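PDB 1WZ8: enoyl-CoA hydratase from Thermus thermophilus, which probably catalyses the reversible hydration of enoyl-CoA thioesters as a hexameric member of the crotonase family. Local coordinates for residues 153-158 against 223-228; 105-110 against 125-130; 38-43 against 90-95; 136-141 against 170-175; 144-149 against 237-242. All blocks are in the same frame, centred on the assembly; numbering follows the deposited sequence.

Contact 1. Residues 153-158 against 223-228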
# COMPACT_ATOMS: atom_id res chain seq x y z
N VAL A 153 6.62 -13.66 -8.09
CA VAL A 153 5.70 -12.56 -7.88
C VAL A 153 6.20 -11.57 -6.83
O VAL A 153 5.79 -10.41 -6.83
CB VAL A 153 4.29 -13.08 -7.55
CG1 VAL A 153 3.34 -11.92 -7.28
CG2 VAL A 153 3.78 -13.89 -8.74
N LEU A 154 7.10 -12.01 -5.95
CA LEU A 154 7.63 -11.09 -4.94
C LEU A 154 8.82 -10.29 -5.49
O LEU A 154 8.91 -9.07 -5.30
CB LEU A 154 8.11 -11.85 -3.70
CG LEU A 154 8.71 -10.94 -2.60
CD1 LEU A 154 7.58 -10.17 -1.95
CD2 LEU A 154 9.44 -11.77 -1.56
N LEU A 155 9.70 -10.99 -6.19
CA LEU A 155 10.93 -10.39 -6.69
C LEU A 155 11.03 -9.81 -8.10
O LEU A 155 11.54 -8.70 -8.27
CB LEU A 155 12.07 -11.40 -6.49
CG LEU A 155 12.16 -12.08 -5.12
CD1 LEU A 155 13.30 -13.10 -5.11
CD2 LEU A 155 12.38 -11.04 -4.03
N TRP A 156 10.54 -10.53 -9.11
CA TRP A 156 10.69 -10.06 -10.49
C TRP A 156 10.21 -8.66 -10.91
O TRP A 156 10.95 -7.94 -11.59
CB TRP A 156 10.11 -11.09 -11.47
CG TRP A 156 10.97 -12.31 -11.64
CD1 TRP A 156 11.36 -13.18 -10.66
CD2 TRP A 156 11.52 -12.81 -12.86
NE1 TRP A 156 12.12 -14.19 -11.20
CE2 TRP A 156 12.24 -13.99 -12.55
CE3 TRP A 156 11.48 -12.38 -14.20
CZ2 TRP A 156 12.91 -14.74 -13.52
CZ3 TRP A 156 12.15 -13.13 -15.16
CH2 TRP A 156 12.85 -14.29 -14.82
N PRO A 157 9.00 -8.26 -10.52
CA PRO A 157 8.57 -6.92 -10.94
C PRO A 157 9.54 -5.79 -10.58
O PRO A 157 9.78 -4.89 -11.39
CB PRO A 157 7.21 -6.76 -10.26
CG PRO A 157 6.69 -8.17 -10.25
CD PRO A 157 7.91 -8.95 -9.80
N LEU A 158 10.08 -5.84 -9.36
CA LEU A 158 11.01 -4.80 -8.91
C LEU A 158 12.44 -5.03 -9.37
O LEU A 158 13.33 -4.26 -9.04
CB LEU A 158 10.98 -4.67 -7.39
CG LEU A 158 9.77 -3.97 -6.77
CD1 LEU A 158 9.93 -3.90 -5.26
CD2 LEU A 158 9.63 -2.57 -7.36
N HIS A 223 11.98 -3.32 2.69
CA HIS A 223 10.59 -3.00 2.97
C HIS A 223 9.84 -2.85 1.64
O HIS A 223 8.61 -2.89 1.61
CB HIS A 223 10.46 -1.71 3.79
CG HIS A 223 10.48 -1.93 5.27
ND1 HIS A 223 9.65 -2.84 5.89
CD2 HIS A 223 11.19 -1.33 6.26
CE1 HIS A 223 9.86 -2.80 7.20
NE2 HIS A 223 10.78 -1.89 7.44
N TRP A 224 10.58 -2.65 0.55
CA TRP A 224 9.92 -2.54 -0.74
C TRP A 224 9.31 -3.90 -1.07
O TRP A 224 8.20 -3.99 -1.57
CB TRP A 224 10.90 -2.14 -1.85
CG TRP A 224 11.15 -0.67 -1.91
CD1 TRP A 224 11.99 0.06 -1.11
CD2 TRP A 224 10.53 0.27 -2.79
NE1 TRP A 224 11.93 1.39 -1.44
CE2 TRP A 224 11.04 1.55 -2.47
CE3 TRP A 224 9.59 0.16 -3.83
CZ2 TRP A 224 10.65 2.71 -3.15
CZ3 TRP A 224 9.20 1.32 -4.51
CH2 TRP A 224 9.73 2.57 -4.16
N TYR A 225 10.05 -4.97 -0.77
CA TYR A 225 9.55 -6.31 -1.02
C TYR A 225 8.47 -6.66 0.01
O TYR A 225 7.44 -7.23 -0.35
CB TYR A 225 10.67 -7.34 -0.92
CG TYR A 225 11.65 -7.34 -2.07
CD1 TYR A 225 11.21 -7.34 -3.39
CD2 TYR A 225 13.03 -7.40 -1.83
CE1 TYR A 225 12.11 -7.42 -4.45
CE2 TYR A 225 13.94 -7.48 -2.89
CZ TYR A 225 13.47 -7.49 -4.19
OH TYR A 225 14.36 -7.60 -5.23
N ARG A 226 8.70 -6.33 1.27
CA ARG A 226 7.76 -6.65 2.32
C ARG A 226 6.37 -6.07 2.07
O ARG A 226 5.37 -6.67 2.45
CB ARG A 226 8.28 -6.17 3.68
CG ARG A 226 9.60 -6.82 4.10
CD ARG A 226 9.93 -6.55 5.56
NE ARG A 226 11.25 -7.05 5.93
CZ ARG A 226 12.35 -6.30 5.97
NH1 ARG A 226 12.28 -5.01 5.68
NH2 ARG A 226 13.51 -6.85 6.30
N SER A 227 6.31 -4.90 1.43
CA SER A 227 5.02 -4.28 1.13
C SER A 227 4.18 -5.11 0.17
O SER A 227 2.97 -4.90 0.05
CB SER A 227 5.24 -2.88 0.54
OG SER A 227 5.80 -2.00 1.50
N PHE A 228 4.82 -6.07 -0.51
CA PHE A 228 4.13 -6.92 -1.47
C PHE A 228 4.11 -8.38 -1.05
O PHE A 228 3.96 -9.27 -1.89
CB PHE A 228 4.79 -6.78 -2.85
CG PHE A 228 4.60 -5.42 -3.47
CD1 PHE A 228 3.48 -5.15 -4.24
CD2 PHE A 228 5.53 -4.40 -3.24
CE1 PHE A 228 3.27 -3.88 -4.78
CE2 PHE A 228 5.33 -3.13 -3.78
CZ PHE A 228 4.20 -2.87 -4.55
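The ring of Y225 carries L155 on one face: CD2 stands 3.7 Å from the ring centroid and 15° off the normal, a CH-pi contact shifted a little toward the rim. L155 reaches it because its CG lies beside the backbone N (chi1 -47°), which sends the branch across the phenol at about a right angle. L158 CD1 comes to the same ring obliquely, 4.1 Å from Y225 CD1, and also touches CB of W224 at 4.0 Å, so this one methyl meets two consecutive residues, the W224 part being its CB. At the edge of the F228 ring, in its plane, lies the carbonyl oxygen of W224 from its own segment.

L154 works on backbone instead. With CG anti to its N (chi1 179°), CD1 is placed 3.4 Å from Y225 O and 3.7 Å from F228 O, where the chain leaves helix 211-226. The carbonyl oxygens of L154 and W224 are buried here and have no polar partner in the model. Beyond the two segments, W224 NE1 donates to V153 O of the second subunit, and the indole stacks on F228 of that subunit. The geometry is apolar helix-end packing within the crotonase fold, where the end of helix 211-226 meets helices 152-155 and 157-160 at an interface between subunits of the hexamer.

Contact 2. Residues 105-110 against 125-130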
# COMPACT_ATOMS: atom_id res chain seq x y z
N ARG A 105 22.48 -9.57 7.94
CA ARG A 105 23.70 -9.35 7.16
C ARG A 105 23.48 -9.55 5.66
O ARG A 105 22.58 -10.28 5.24
CB ARG A 105 24.81 -10.29 7.63
CG ARG A 105 24.92 -10.42 9.14
CD ARG A 105 25.02 -9.06 9.80
NE ARG A 105 24.74 -9.14 11.23
CZ ARG A 105 24.53 -8.08 12.00
NH1 ARG A 105 24.57 -6.86 11.47
NH2 ARG A 105 24.26 -8.24 13.29
N PRO A 106 24.31 -8.89 4.84
CA PRO A 106 24.20 -9.02 3.38
C PRO A 106 24.46 -10.46 2.97
O PRO A 106 25.32 -11.12 3.54
CB PRO A 106 25.28 -8.07 2.87
CG PRO A 106 25.32 -7.01 3.93
CD PRO A 106 25.27 -7.84 5.20
N VAL A 107 23.70 -10.93 1.98
CA VAL A 107 23.83 -12.29 1.48
C VAL A 107 24.21 -12.23 0.01
O VAL A 107 23.57 -11.53 -0.77
CB VAL A 107 22.50 -13.07 1.63
CG1 VAL A 107 22.63 -14.47 1.04
CG2 VAL A 107 22.11 -13.14 3.10
N VAL A 108 25.25 -12.97 -0.36
CA VAL A 108 25.72 -13.01 -1.73
C VAL A 108 25.57 -14.43 -2.25
O VAL A 108 25.83 -15.39 -1.53
CB VAL A 108 27.22 -12.64 -1.82
CG1 VAL A 108 27.70 -12.72 -3.27
CG2 VAL A 108 27.45 -11.24 -1.25
N ALA A 109 25.14 -14.57 -3.50
CA ALA A 109 24.98 -15.89 -4.10
C ALA A 109 25.91 -16.06 -5.29
O ALA A 109 25.95 -15.22 -6.19
CB ALA A 109 23.53 -16.10 -4.53
N ALA A 110 26.68 -17.15 -5.29
CA ALA A 110 27.59 -17.45 -6.39
C ALA A 110 26.78 -18.42 -7.25
O ALA A 110 26.84 -19.63 -7.05
CB ALA A 110 28.86 -18.12 -5.87
N ALA A 125 16.77 -14.09 -3.85
CA ALA A 125 16.44 -13.57 -2.52
C ALA A 125 17.69 -12.96 -1.91
O ALA A 125 17.63 -12.09 -1.04
CB ALA A 125 15.92 -14.70 -1.63
N ALA A 126 18.85 -13.43 -2.38
CA ALA A 126 20.12 -12.91 -1.89
C ALA A 126 20.17 -11.44 -2.27
O ALA A 126 19.50 -11.00 -3.21
CB ALA A 126 21.28 -13.66 -2.52
N ASP A 127 20.97 -10.67 -1.55
CA ASP A 127 21.09 -9.24 -1.82
C ASP A 127 21.86 -8.99 -3.11
O ASP A 127 21.52 -8.10 -3.88
CB ASP A 127 21.77 -8.56 -0.64
CG ASP A 127 20.99 -8.73 0.63
OD1 ASP A 127 19.93 -8.08 0.76
OD2 ASP A 127 21.42 -9.52 1.50
N ILE A 128 22.89 -9.79 -3.34
CA ILE A 128 23.69 -9.64 -4.54
C ILE A 128 23.95 -11.02 -5.13
O ILE A 128 24.39 -11.93 -4.43
CB ILE A 128 25.04 -8.96 -4.24
CG1 ILE A 128 24.80 -7.54 -3.72
CG2 ILE A 128 25.90 -8.94 -5.49
CD1 ILE A 128 26.06 -6.78 -3.37
N ALA A 129 23.63 -11.18 -6.40
CA ALA A 129 23.87 -12.45 -7.07
C ALA A 129 24.88 -12.22 -8.17
O ALA A 129 24.78 -11.25 -8.92
CB ALA A 129 22.57 -12.99 -7.67
N VAL A 130 25.88 -13.09 -8.23
CA VAL A 130 26.89 -13.01 -9.26
C VAL A 130 26.65 -14.24 -10.12
O VAL A 130 26.67 -15.36 -9.62
CB VAL A 130 28.32 -13.08 -8.67
CG1 VAL A 130 29.35 -13.01 -9.80
CG2 VAL A 130 28.54 -11.95 -7.69
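V107 is held at both its polar backbone atoms by the segment that faces it. Its N donates to D127 OD2 at 2.7 Å with an N-H...O angle of 154°, meeting the anti lone pair of the carboxylate, the one turned away from OD1. Its O accepts from I128 N at 3.2 Å and also from D127 N, a weak, bent bond in spite of its 2.8 Å length. D127 can serve in this double way because CG sits beside its own N, folding the carboxylate back along the start of the neighbouring strand.

From there the pairing becomes that of a regular parallel sheet: A109 N gives a bond to I128 O at 2.9 Å, and A109 O receives V130 N at 3.0 Å in an almost straight bond of 177°. Strands 107-111 and 128-132 are adjacent in the central sheet of the crotonase fold, joined through strand 114-116 and helix 118-125, and their short axes run 16° from parallel. V108 CA also points its hydrogen at I128 O. Beside the polar ladder, CB of A126 fits against V107 CG1 and A109 CB, both at 3.9 Å.

The D127 carboxylate has charged partners as well: OD2 forms a salt bridge with K218, which also binds R105 O, while OD1 pairs with K166 of the second subunit.

Contact 3. Residues 38-43 against 90-95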
# COMPACT_ATOMS: atom_id res chain seq x y z
N LEU A 38 16.85 -30.96 2.34
CA LEU A 38 17.66 -29.81 1.95
C LEU A 38 16.81 -28.55 1.80
O LEU A 38 17.21 -27.47 2.21
CB LEU A 38 18.41 -30.09 0.65
CG LEU A 38 19.34 -28.96 0.19
CD1 LEU A 38 20.40 -28.69 1.25
CD2 LEU A 38 19.99 -29.34 -1.12
N HIS A 39 15.63 -28.70 1.20
CA HIS A 39 14.75 -27.55 1.03
C HIS A 39 14.41 -26.95 2.39
O HIS A 39 14.48 -25.73 2.58
CB HIS A 39 13.48 -27.97 0.29
CG HIS A 39 12.54 -26.84 0.02
ND1 HIS A 39 11.47 -26.55 0.84
CD2 HIS A 39 12.53 -25.91 -0.96
CE1 HIS A 39 10.83 -25.49 0.37
NE2 HIS A 39 11.46 -25.08 -0.72
N ARG A 40 14.04 -27.80 3.35
CA ARG A 40 13.71 -27.31 4.68
C ARG A 40 14.94 -26.71 5.36
O ARG A 40 14.83 -25.70 6.07
CB ARG A 40 13.15 -28.44 5.54
CG ARG A 40 13.00 -28.05 7.00
CD ARG A 40 12.05 -28.97 7.74
NE ARG A 40 12.36 -30.36 7.45
CZ ARG A 40 11.72 -31.09 6.54
NH1 ARG A 40 10.76 -30.53 5.81
NH2 ARG A 40 12.03 -32.37 6.37
N GLY A 41 16.10 -27.32 5.14
CA GLY A 41 17.33 -26.83 5.74
C GLY A 41 17.68 -25.44 5.24
O GLY A 41 18.02 -24.56 6.04
N LEU A 42 17.61 -25.24 3.93
CA LEU A 42 17.93 -23.94 3.34
C LEU A 42 16.93 -22.87 3.77
O LEU A 42 17.25 -21.68 3.82
CB LEU A 42 17.93 -24.05 1.81
CG LEU A 42 19.14 -24.80 1.22
CD1 LEU A 42 18.92 -25.09 -0.26
CD2 LEU A 42 20.38 -23.95 1.42
N ALA A 43 15.71 -23.30 4.08
CA ALA A 43 14.67 -22.37 4.48
C ALA A 43 14.73 -21.98 5.96
O ALA A 43 14.41 -20.86 6.32
CB ALA A 43 13.30 -22.95 4.16
N PHE A 90 4.79 -25.38 2.13
CA PHE A 90 4.28 -24.04 1.85
C PHE A 90 5.06 -23.02 2.69
O PHE A 90 5.59 -22.04 2.16
CB PHE A 90 2.79 -23.94 2.21
CG PHE A 90 2.22 -22.56 2.07
CD1 PHE A 90 1.82 -22.08 0.83
CD2 PHE A 90 2.11 -21.73 3.18
CE1 PHE A 90 1.31 -20.78 0.69
CE2 PHE A 90 1.61 -20.44 3.06
CZ PHE A 90 1.21 -19.96 1.81
N TRP A 91 5.12 -23.26 3.99
CA TRP A 91 5.84 -22.36 4.87
C TRP A 91 7.35 -22.38 4.64
O TRP A 91 8.03 -21.37 4.85
CB TRP A 91 5.49 -22.66 6.33
CG TRP A 91 4.05 -22.37 6.59
CD1 TRP A 91 3.04 -23.28 6.80
CD2 TRP A 91 3.42 -21.08 6.59
NE1 TRP A 91 1.84 -22.63 6.93
CE2 TRP A 91 2.04 -21.28 6.81
CE3 TRP A 91 3.90 -19.77 6.43
CZ2 TRP A 91 1.13 -20.23 6.87
CZ3 TRP A 91 2.99 -18.72 6.49
CH2 TRP A 91 1.62 -18.96 6.71
N GLU A 92 7.88 -23.51 4.19
CA GLU A 92 9.31 -23.61 3.89
C GLU A 92 9.64 -22.73 2.69
O GLU A 92 10.65 -22.00 2.68
CB GLU A 92 9.70 -25.05 3.57
CG GLU A 92 9.80 -25.95 4.79
CD GLU A 92 10.06 -27.40 4.41
OE1 GLU A 92 10.55 -27.64 3.28
OE2 GLU A 92 9.78 -28.29 5.24
N ALA A 93 8.80 -22.80 1.66
CA ALA A 93 8.99 -22.02 0.44
C ALA A 93 8.95 -20.54 0.78
O ALA A 93 9.74 -19.74 0.28
CB ALA A 93 7.90 -22.35 -0.57
N ARG A 94 8.02 -20.17 1.65
CA ARG A 94 7.90 -18.77 2.06
C ARG A 94 9.17 -18.32 2.76
O ARG A 94 9.67 -17.22 2.52
CB ARG A 94 6.69 -18.60 2.99
CG ARG A 94 6.56 -17.22 3.64
CD ARG A 94 5.27 -17.14 4.45
NE ARG A 94 5.12 -15.89 5.18
CZ ARG A 94 5.76 -15.59 6.31
NH1 ARG A 94 6.61 -16.45 6.84
NH2 ARG A 94 5.54 -14.42 6.90
N ASP A 95 9.72 -19.18 3.62
CA ASP A 95 10.93 -18.85 4.36
C ASP A 95 12.21 -18.90 3.52
O ASP A 95 13.20 -18.25 3.85
CB ASP A 95 11.09 -19.76 5.58
CG ASP A 95 10.09 -19.43 6.68
OD1 ASP A 95 9.80 -18.23 6.88
OD2 ASP A 95 9.61 -20.35 7.36
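E92 reaches from helix 83-102 with one carboxylate oxygen for each of two neighbours on helix 36-49. OE1 takes the hydrogen of H39 ND1 at 2.8 Å through its anti lone pair, in the imidazole plane and in a nearly straight bond of 166°. OE2 is met on its syn side by R40 NH1 in a salt bridge modelled at 2.5 Å, a length shorter than usual and so doubtful in detail; it lies in the guanidinium plane but 23° out of the carboxylate plane. R40 can turn back to it because its otherwise extended chain bends at chi3.

One turn on, toward A43 and D95, the backbones come close: A43 CB lies 3.2 Å from E92 O, and D95 CB 3.6 Å from A43 O. The short axes approach to 8.5 Å at 46°.

Farther out, R88 NE makes a second salt bridge to E92 OE2. With two arginines and an imidazole N-H around it, the buried carboxylate is probably kept ionised, and its charge would offset the close approach of R40 to R88.

Contact 4. Residues 136-141 against 170-175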
# COMPACT_ATOMS: atom_id res chain seq x y z
N ARG A 136 22.32 -20.54 -16.69
CA ARG A 136 20.93 -20.66 -17.14
C ARG A 136 20.00 -20.33 -15.97
O ARG A 136 20.05 -20.99 -14.94
CB ARG A 136 20.65 -22.09 -17.63
CG ARG A 136 19.24 -22.30 -18.17
CD ARG A 136 19.12 -23.62 -18.92
NE ARG A 136 18.98 -24.77 -18.02
CZ ARG A 136 17.81 -25.28 -17.65
NH1 ARG A 136 16.68 -24.76 -18.10
NH2 ARG A 136 17.77 -26.33 -16.83
N LEU A 137 19.18 -19.29 -16.13
CA LEU A 137 18.24 -18.89 -15.09
C LEU A 137 16.82 -19.08 -15.61
O LEU A 137 16.44 -18.51 -16.63
CB LEU A 137 18.47 -17.42 -14.70
CG LEU A 137 19.91 -17.07 -14.32
CD1 LEU A 137 20.01 -15.58 -14.00
CD2 LEU A 137 20.35 -17.90 -13.11
N LEU A 138 16.03 -19.87 -14.89
CA LEU A 138 14.67 -20.16 -15.32
C LEU A 138 13.72 -20.42 -14.16
O LEU A 138 14.03 -21.18 -13.25
CB LEU A 138 14.69 -21.37 -16.25
CG LEU A 138 13.40 -21.93 -16.85
CD1 LEU A 138 12.72 -20.91 -17.76
CD2 LEU A 138 13.75 -23.17 -17.64
N ASP A 139 12.57 -19.76 -14.19
CA ASP A 139 11.59 -19.98 -13.14
C ASP A 139 11.16 -21.44 -13.29
O ASP A 139 11.23 -22.21 -12.34
CB ASP A 139 10.39 -19.06 -13.35
CG ASP A 139 9.29 -19.33 -12.36
OD1 ASP A 139 9.39 -18.88 -11.20
OD2 ASP A 139 8.32 -20.02 -12.75
N GLY A 140 10.72 -21.79 -14.50
CA GLY A 140 10.34 -23.16 -14.81
C GLY A 140 9.03 -23.76 -14.33
O GLY A 140 8.71 -24.89 -14.70
N HIS A 141 8.26 -23.02 -13.54
CA HIS A 141 7.00 -23.57 -12.99
C HIS A 141 5.93 -23.85 -14.07
O HIS A 141 5.24 -24.87 -14.04
CB HIS A 141 6.47 -22.57 -11.97
CG HIS A 141 7.33 -22.61 -10.73
ND1 HIS A 141 8.28 -21.68 -10.46
CD2 HIS A 141 7.32 -23.54 -9.69
CE1 HIS A 141 8.83 -22.04 -9.29
NE2 HIS A 141 8.27 -23.16 -8.80
N LEU A 170 5.66 -16.40 -17.97
CA LEU A 170 4.52 -17.04 -18.62
C LEU A 170 4.91 -17.99 -19.75
O LEU A 170 4.22 -18.98 -19.99
CB LEU A 170 3.56 -15.98 -19.16
CG LEU A 170 2.84 -15.05 -18.18
CD1 LEU A 170 1.95 -14.10 -18.96
CD2 LEU A 170 2.02 -15.86 -17.19
N LEU A 171 6.01 -17.70 -20.44
CA LEU A 171 6.45 -18.53 -21.56
C LEU A 171 7.52 -19.54 -21.17
O LEU A 171 7.89 -20.40 -21.98
CB LEU A 171 6.98 -17.65 -22.69
CG LEU A 171 5.94 -16.89 -23.51
CD1 LEU A 171 6.63 -15.95 -24.47
CD2 LEU A 171 5.07 -17.89 -24.27
N ASN A 172 8.01 -19.44 -19.95
CA ASN A 172 9.03 -20.35 -19.48
C ASN A 172 10.29 -20.18 -20.32
O ASN A 172 10.99 -21.14 -20.62
CB ASN A 172 8.52 -21.79 -19.57
CG ASN A 172 9.13 -22.69 -18.53
OD1 ASN A 172 8.79 -22.62 -17.35
ND2 ASN A 172 10.04 -23.55 -18.97
N GLU A 173 10.55 -18.93 -20.71
CA GLU A 173 11.73 -18.62 -21.51
C GLU A 173 12.96 -18.42 -20.63
O GLU A 173 12.98 -17.55 -19.77
CB GLU A 173 11.50 -17.34 -22.33
CG GLU A 173 10.96 -17.61 -23.72
CD GLU A 173 11.95 -18.39 -24.57
OE1 GLU A 173 13.03 -17.85 -24.90
OE2 GLU A 173 11.64 -19.56 -24.89
N PRO A 174 14.00 -19.24 -20.83
CA PRO A 174 15.20 -19.11 -20.02
C PRO A 174 15.98 -17.83 -20.32
O PRO A 174 15.81 -17.20 -21.37
CB PRO A 174 16.00 -20.36 -20.39
CG PRO A 174 15.63 -20.56 -21.82
CD PRO A 174 14.14 -20.33 -21.82
N LEU A 175 16.83 -17.44 -19.38
CA LEU A 175 17.68 -16.27 -19.53
C LEU A 175 19.10 -16.72 -19.30
O LEU A 175 19.35 -17.61 -18.48
CB LEU A 175 17.34 -15.20 -18.48
CG LEU A 175 16.20 -14.22 -18.73
CD1 LEU A 175 15.81 -13.59 -17.41
CD2 LEU A 175 16.62 -13.14 -19.74
O HOH W 1 14.00 -16.87 -17.30
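L138 and N172 cross at about a right angle beside a short antiparallel pairing, in which strand 136-138 of the small three-stranded sheet meets strand 175-176. L137 and L175 form its hydrogen-bonded pair: L137 N to L175 O spans 2.9 Å at 172°, and L175 N returns to L137 O at 3.0 Å. A water bridges the two chains beside this pair, donating to both L137 O and E173 O.

The N172 side chain can be followed outward. CB leaves a backbone of positive phi just past helix 162-171, and chi1 of -151° swings CG roughly opposite the N, to within 4.1 Å of L138 CD1. At the fork, ND2 rests 4.0 Å from both CD1 and CD2 of that leucine. OD1 lies 3.0 Å from CA of G140, at the N-cap of helix 141-144, and takes a weak hydrogen bond from R143 N.

L138 in turn puts CD1 against the N172 carbonyl and the ring of P174. D139 opens an Asx turn, OD2 accepting from H141 N, while H141 ND1 donates to D139 OD1 at 3.1 Å and weakly to OD2 at 2.8 Å; H141 NE2 binds O4 of a methylpentanediol, probably from the crystallisation liquor.

Contact 5. Residues 144-149 against 237-242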
# COMPACT_ATOMS: atom_id res chain seq x y z
N LEU A 144 6.29 -27.08 -15.54
CA LEU A 144 5.89 -28.15 -14.62
C LEU A 144 4.37 -28.27 -14.53
O LEU A 144 3.84 -29.31 -14.16
CB LEU A 144 6.47 -27.90 -13.22
CG LEU A 144 6.11 -28.89 -12.11
CD1 LEU A 144 6.64 -30.27 -12.46
CD2 LEU A 144 6.69 -28.42 -10.78
N GLY A 145 3.68 -27.18 -14.85
CA GLY A 145 2.23 -27.20 -14.81
C GLY A 145 1.59 -26.48 -13.63
O GLY A 145 0.40 -26.65 -13.37
N VAL A 146 2.37 -25.67 -12.92
CA VAL A 146 1.84 -24.92 -11.78
C VAL A 146 2.24 -23.45 -11.89
O VAL A 146 3.15 -23.10 -12.65
CB VAL A 146 2.35 -25.48 -10.43
CG1 VAL A 146 1.84 -26.90 -10.23
CG2 VAL A 146 3.87 -25.46 -10.39
N ALA A 147 1.56 -22.60 -11.14
CA ALA A 147 1.84 -21.17 -11.15
C ALA A 147 3.23 -20.86 -10.61
O ALA A 147 3.79 -21.62 -9.81
CB ALA A 147 0.79 -20.43 -10.33
N ALA A 148 3.80 -19.74 -11.06
CA ALA A 148 5.13 -19.33 -10.61
C ALA A 148 4.95 -18.65 -9.25
O ALA A 148 4.94 -17.43 -9.16
CB ALA A 148 5.75 -18.35 -11.60
N GLY A 149 4.81 -19.45 -8.20
CA GLY A 149 4.59 -18.87 -6.90
C GLY A 149 5.65 -18.99 -5.82
O GLY A 149 5.38 -18.63 -4.68
N ALA A 237 0.23 -19.62 -2.67
CA ALA A 237 -0.98 -20.38 -2.35
C ALA A 237 -1.65 -20.89 -3.62
O ALA A 237 -2.11 -22.04 -3.66
CB ALA A 237 -1.95 -19.52 -1.53
N LEU A 238 -1.73 -20.05 -4.64
CA LEU A 238 -2.36 -20.47 -5.90
C LEU A 238 -1.54 -21.59 -6.52
O LEU A 238 -2.11 -22.53 -7.08
CB LEU A 238 -2.46 -19.29 -6.88
CG LEU A 238 -3.52 -18.25 -6.53
CD1 LEU A 238 -3.42 -17.07 -7.48
CD2 LEU A 238 -4.91 -18.88 -6.58
N GLU A 239 -0.22 -21.51 -6.41
CA GLU A 239 0.63 -22.56 -6.95
C GLU A 239 0.34 -23.88 -6.25
O GLU A 239 0.18 -24.92 -6.89
CB GLU A 239 2.11 -22.23 -6.74
CG GLU A 239 3.04 -23.31 -7.30
CD GLU A 239 4.47 -23.18 -6.81
OE1 GLU A 239 4.91 -22.06 -6.53
OE2 GLU A 239 5.16 -24.22 -6.74
N PHE A 240 0.27 -23.84 -4.93
CA PHE A 240 0.02 -25.05 -4.17
C PHE A 240 -1.39 -25.60 -4.39
O PHE A 240 -1.63 -26.81 -4.27
CB PHE A 240 0.32 -24.82 -2.68
CG PHE A 240 1.79 -24.85 -2.35
CD1 PHE A 240 2.72 -24.20 -3.16
CD2 PHE A 240 2.26 -25.57 -1.26
CE1 PHE A 240 4.09 -24.26 -2.89
CE2 PHE A 240 3.63 -25.65 -0.98
CZ PHE A 240 4.54 -24.99 -1.79
N LEU A 241 -2.34 -24.73 -4.74
CA LEU A 241 -3.68 -25.21 -5.02
C LEU A 241 -3.61 -26.03 -6.30
O LEU A 241 -4.40 -26.94 -6.52
CB LEU A 241 -4.65 -24.05 -5.19
CG LEU A 241 -5.26 -23.53 -3.89
CD1 LEU A 241 -5.95 -22.19 -4.13
CD2 LEU A 241 -6.26 -24.56 -3.35
N GLY A 242 -2.63 -25.71 -7.14
CA GLY A 242 -2.47 -26.41 -8.40
C GLY A 242 -1.89 -27.81 -8.27
O GLY A 242 -1.90 -28.59 -9.22
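G145, of positive phi and the C-prime residue of a Schellman motif closing helix 141-144, leads into V146, whose methyl CG2 lies 3.9 Å from E239 CG, after which the chain runs alongside helix 229-241. The other methyl of V146, CG1, is turned to the carbonyl oxygen of G242 at 4.2 Å.

A147 follows as the point of nearest backbone approach, its CA 4.6 Å from that of E239. Its CB packs 4.0 Å from E239 CA, while its carbonyl oxygen sits 3.1 Å from E239 CG. The glutamate stem is extended, with CG anti to the backbone N (chi1 180°), and runs along the loop from V146 and A147, bringing its carboxylate to G149. In this crotonase-fold chain E239 OE2 hydrogen-bonds O4 of a bound methylpentanediol, probably from the crystallisation liquor, which may mark a pocket.

A148 turns its methyl away from the helix, at the centre of an inverse gamma turn, and its N donates to T217 OG1 of the third subunit. The turn brings G149 N back toward the helix, where it donates weakly to E239 OE1 at 3.1 Å with a bent angle of 126°, while also giving a weak bond to A147 O.

In the fold
Contacts 1, 2, 3 and 5 are buried, whereas contact 4 is partly so and includes the exposed P174. Chemistry follows place: contact 2 is backbone pairing in the central sheet, contact 4 brief pairing at the small sheet, contact 3 a His-carboxylate hydrogen bond and salt bridge between helices, contact 1 leucines on aromatic rings and helix-end backbone, and contact 5 a loop along a glutamate. Contacts 4 and 5 join at helix 141-144, through a probable H141 O to V146 N bond, and both H141 and E239 reach a methylpentanediol. F90 of contact 3 packs on F240 of contact 5. Contacts 2 and 5 lie on opposite sides of the chain's centre, about 26 Å apart between centres.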